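Local coordinates for protein prophenoloxidase b (PDB 3WKY) that probably oxidises phenols as a type 3 copper enzyme, the hemolymph prophenoloxidase of a crustacean, with a dicopper-oxygen cluster bound in its central domain, at residues 261-272 with 376-386. Residues are numbered along the deposited sequence; the frame is centred on the assembly and turned at random.
Sequences PHLTTGNGQEWS and TTSGVMGAVET. With NA (sodium ion), chain P.
Trp271 drives the benzene half of its indole into the loop 376-386, against its short 3-10 turn at 380-382, and the tight part of the contact is built round it. CG1 of Val380 lies 3.7 Å above the plane of the Trp271 ring, offset toward the rim, while CB of Ala383 reaches Trp271 CH2 obliquely at 3.6 Å. Thr386 comes over the same face as Val380, its OG1 kept in place by a bond to Val380 O, in the carbonyl plane and on a lone pair. Pro261 extends the apolar layer, its CB 3.6 Å from Val380 CG1. With an alanine here instead of Trp271, Val380, Ala383 and Thr386 would probably lose the surface they share, opening a gap between the loops. Both loops belong to the copper-containing domain of the hemocyanin family, and the packed turn borders its type 3 copper site: Met381 O and Val384 O accept hydrogen bonds from ND1 of the cluster-pocket histidines His361 and His199. Beside the indole runs a close polar seam. With chi1 at -68°, Ser272 OG sits beside its own backbone N, facing Thr377, and donates to Thr377 O over 2.6 Å from above the carbonyl plane; Thr377 OG1 lies 2.7 Å from Ser272 OG. Ser272 N bonds Ser378 O at 3.3 Å, and a water bridges Ser272 O and Val380 N. The packing gives out at the type I turn 265-268, which stands clear of 376-386, with Gly266 exposed and Thr265 OG1 binding a sodium ion at 2.8 Å.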
loop_
_atom_site.group_PDB
_atom_site.type_symbol
_atom_site.label_atom_id
_atom_site.label_comp_id
_atom_site.label_asym_id
_atom_site.label_seq_id
_atom_site.Cartn_x
_atom_site.Cartn_y
_atom_site.Cartn_z
ATOM N N PRO A 261 -6.324 22.913 -19.057
ATOM C CA PRO A 261 -6.248 23.508 -20.404
ATOM C C PRO A 261 -6.473 25.026 -20.472
ATOM O O PRO A 261 -5.980 25.675 -21.408
ATOM C CB PRO A 261 -7.356 22.766 -21.177
ATOM C CG PRO A 261 -8.317 22.295 -20.111
ATOM C CD PRO A 261 -7.426 21.941 -18.931
ATOM N N HIS A 262 -7.196 25.579 -19.503
ATOM C CA HIS A 262 -7.574 26.997 -19.527
ATOM C C HIS A 262 -8.307 27.374 -20.820
ATOM O O HIS A 262 -7.983 28.377 -21.455
ATOM C CB HIS A 262 -6.347 27.890 -19.296
ATOM C CG HIS A 262 -5.746 27.741 -17.930
ATOM N ND1 HIS A 262 -4.787 26.796 -17.636
ATOM C CD2 HIS A 262 -5.989 28.401 -16.773
ATOM C CE1 HIS A 262 -4.457 26.889 -16.358
ATOM N NE2 HIS A 262 -5.166 27.858 -15.815
ATOM N N LEU A 263 -9.284 26.555 -21.199
ATOM C CA LEU A 263 -10.093 26.782 -22.404
ATOM C C LEU A 263 -11.576 26.778 -22.064
ATOM O O LEU A 263 -12.019 25.991 -21.225
ATOM C CB LEU A 263 -9.842 25.687 -23.442
ATOM C CG LEU A 263 -8.439 25.586 -24.048
ATOM C CD1 LEU A 263 -8.378 24.396 -24.997
ATOM C CD2 LEU A 263 -8.043 26.874 -24.772
ATOM N N THR A 264 -12.344 27.633 -22.742
ATOM C CA THR A 264 -13.794 27.700 -22.555
ATOM C C THR A 264 -14.448 27.770 -23.930
ATOM O O THR A 264 -14.026 28.577 -24.768
ATOM C CB THR A 264 -14.182 28.956 -21.754
ATOM O OG1 THR A 264 -13.492 28.953 -20.491
ATOM C CG2 THR A 264 -15.694 29.018 -21.513
ATOM N N THR A 265 -15.457 26.936 -24.180
ATOM C CA THR A 265 -16.099 26.932 -25.507
ATOM C C THR A 265 -16.977 28.164 -25.686
ATOM O O THR A 265 -17.241 28.886 -24.726
ATOM C CB THR A 265 -16.986 25.699 -25.753
ATOM O OG1 THR A 265 -18.187 25.793 -24.966
ATOM C CG2 THR A 265 -16.244 24.407 -25.427
ATOM N N GLY A 266 -17.439 28.386 -26.915
ATOM C CA GLY A 266 -18.256 29.545 -27.226
ATOM C C GLY A 266 -19.631 29.485 -26.597
ATOM O O GLY A 266 -20.359 30.481 -26.583
ATOM N N ASN A 267 -19.997 28.315 -26.085
ATOM C CA ASN A 267 -21.230 28.179 -25.325
ATOM C C ASN A 267 -20.986 28.393 -23.836
ATOM O O ASN A 267 -21.841 28.071 -23.011
ATOM C CB ASN A 267 -21.873 26.805 -25.561
ATOM C CG ASN A 267 -22.308 26.600 -26.998
ATOM O OD1 ASN A 267 -21.937 25.611 -27.636
ATOM N ND2 ASN A 267 -23.097 27.532 -27.517
ATOM N N GLY A 268 -19.815 28.929 -23.494
ATOM C CA GLY A 268 -19.516 29.288 -22.112
ATOM C C GLY A 268 -19.104 28.113 -21.244
ATOM O O GLY A 268 -18.946 28.241 -20.021
ATOM N N GLN A 269 -18.918 26.964 -21.888
ATOM C CA GLN A 269 -18.573 25.731 -21.196
ATOM C C GLN A 269 -17.056 25.555 -21.058
ATOM O O GLN A 269 -16.382 25.237 -22.041
ATOM C CB GLN A 269 -19.161 24.555 -21.971
ATOM C CG GLN A 269 -20.675 24.554 -22.026
ATOM C CD GLN A 269 -21.280 23.499 -21.116
ATOM O OE1 GLN A 269 -21.244 22.303 -21.425
ATOM N NE2 GLN A 269 -21.832 23.934 -19.983
ATOM N N GLU A 270 -16.529 25.754 -19.847
ATOM C CA GLU A 270 -15.098 25.566 -19.594
ATOM C C GLU A 270 -14.716 24.084 -19.611
ATOM O O GLU A 270 -15.387 23.275 -18.970
ATOM C CB GLU A 270 -14.700 26.180 -18.250
ATOM C CG GLU A 270 -13.265 25.835 -17.850
ATOM C CD GLU A 270 -12.721 26.675 -16.708
ATOM O OE1 GLU A 270 -12.245 26.080 -15.711
ATOM O OE2 GLU A 270 -12.742 27.921 -16.816
ATOM N N TRP A 271 -13.656 23.731 -20.342
ATOM C CA TRP A 271 -13.225 22.346 -20.440
ATOM C C TRP A 271 -12.767 21.858 -19.069
ATOM O O TRP A 271 -12.091 22.582 -18.327
ATOM C CB TRP A 271 -12.057 22.193 -21.429
ATOM C CG TRP A 271 -12.447 22.413 -22.876
ATOM C CD1 TRP A 271 -12.632 23.615 -23.504
ATOM C CD2 TRP A 271 -12.693 21.398 -23.866
ATOM N NE1 TRP A 271 -12.991 23.408 -24.817
ATOM C CE2 TRP A 271 -13.027 22.062 -25.068
ATOM C CE3 TRP A 271 -12.655 19.998 -23.852
ATOM C CZ2 TRP A 271 -13.330 21.368 -26.243
ATOM C CZ3 TRP A 271 -12.967 19.314 -25.013
ATOM C CH2 TRP A 271 -13.300 20.001 -26.197
ATOM N N SER A 272 -13.103 20.615 -18.758
ATOM C CA SER A 272 -12.650 19.994 -17.521
ATOM C C SER A 272 -11.134 19.865 -17.513
ATOM O O SER A 272 -10.496 19.769 -18.566
ATOM C CB SER A 272 -13.298 18.624 -17.359
ATOM O OG SER A 272 -14.693 18.786 -17.142
ATOM N N THR A 376 -20.299 17.100 -15.093
ATOM C CA THR A 376 -19.183 17.844 -15.671
ATOM C C THR A 376 -19.003 17.620 -17.151
ATOM O O THR A 376 -19.564 16.685 -17.723
ATOM C CB THR A 376 -17.858 17.433 -15.035
ATOM O OG1 THR A 376 -17.656 16.032 -15.262
ATOM C CG2 THR A 376 -17.868 17.718 -13.548
ATOM N N THR A 377 -18.166 18.485 -17.726
ATOM C CA THR A 377 -17.718 18.444 -19.110
ATOM C C THR A 377 -16.558 17.438 -19.286
ATOM O O THR A 377 -16.011 16.939 -18.313
ATOM C CB THR A 377 -17.245 19.866 -19.538
ATOM O OG1 THR A 377 -16.327 20.387 -18.561
ATOM C CG2 THR A 377 -18.423 20.824 -19.628
ATOM N N SER A 378 -16.191 17.136 -20.524
ATOM C CA SER A 378 -15.035 16.273 -20.779
ATOM C C SER A 378 -13.743 17.093 -20.791
ATOM O O SER A 378 -13.772 18.318 -20.961
ATOM C CB SER A 378 -15.201 15.545 -22.109
ATOM O OG SER A 378 -13.969 14.995 -22.564
ATOM N N GLY A 379 -12.608 16.429 -20.586
ATOM C CA GLY A 379 -11.322 17.100 -20.714
ATOM C C GLY A 379 -10.915 17.125 -22.184
ATOM O O GLY A 379 -11.602 16.532 -23.020
ATOM N N VAL A 380 -9.812 17.805 -22.497
ATOM C CA VAL A 380 -9.397 17.997 -23.895
ATOM C C VAL A 380 -9.021 16.722 -24.655
ATOM O O VAL A 380 -9.018 16.717 -25.894
ATOM C CB VAL A 380 -8.264 19.041 -24.035
ATOM C CG1 VAL A 380 -8.746 20.411 -23.562
ATOM C CG2 VAL A 380 -6.990 18.607 -23.272
ATOM N N MET A 381 -8.716 15.639 -23.945
ATOM C CA MET A 381 -8.413 14.368 -24.624
ATOM C C MET A 381 -9.617 13.825 -25.389
ATOM O O MET A 381 -9.465 12.959 -26.248
ATOM C CB MET A 381 -7.914 13.306 -23.634
ATOM C CG MET A 381 -6.440 13.453 -23.302
ATOM S SD MET A 381 -5.369 13.053 -24.718
ATOM C CE MET A 381 -5.452 11.265 -24.725
ATOM N N GLY A 382 -10.805 14.343 -25.077
ATOM C CA GLY A 382 -12.026 13.907 -25.740
ATOM C C GLY A 382 -12.283 14.505 -27.131
ATOM O O GLY A 382 -13.254 14.125 -27.785
ATOM N N ALA A 383 -11.428 15.416 -27.596
ATOM C CA ALA A 383 -11.692 16.112 -28.872
ATOM C C ALA A 383 -10.438 16.205 -29.724
ATOM O O ALA A 383 -9.369 16.499 -29.199
ATOM C CB ALA A 383 -12.235 17.506 -28.598
ATOM N N VAL A 384 -10.559 15.992 -31.037
ATOM C CA VAL A 384 -9.355 15.938 -31.874
ATOM C C VAL A 384 -8.654 17.271 -32.029
ATOM O O VAL A 384 -7.444 17.313 -32.253
ATOM C CB VAL A 384 -9.606 15.306 -33.279
ATOM C CG1 VAL A 384 -9.864 13.810 -33.152
ATOM C CG2 VAL A 384 -10.775 15.985 -33.982
ATOM N N GLU A 385 -9.399 18.364 -31.934
ATOM C CA GLU A 385 -8.775 19.666 -32.124
ATOM C C GLU A 385 -8.093 20.176 -30.860
ATOM O O GLU A 385 -7.398 21.195 -30.907
ATOM C CB GLU A 385 -9.773 20.699 -32.685
ATOM C CG GLU A 385 -10.848 21.182 -31.703
ATOM C CD GLU A 385 -11.999 20.207 -31.497
ATOM O OE1 GLU A 385 -11.918 19.018 -31.892
ATOM O OE2 GLU A 385 -13.017 20.638 -30.924
ATOM N N THR A 386 -8.262 19.465 -29.739
ATOM C CA THR A 386 -7.644 19.892 -28.477
ATOM C C THR A 386 -6.741 18.855 -27.778
ATOM O O THR A 386 -5.977 19.215 -26.885
ATOM C CB THR A 386 -8.715 20.316 -27.433
ATOM O OG1 THR A 386 -9.637 19.237 -27.229
ATOM C CG2 THR A 386 -9.474 21.580 -27.886
HETATM NA NA NA P . -19.689 23.636 -26.025
HETATM O O HOH W 1 -8.506 18.796 -20.146
#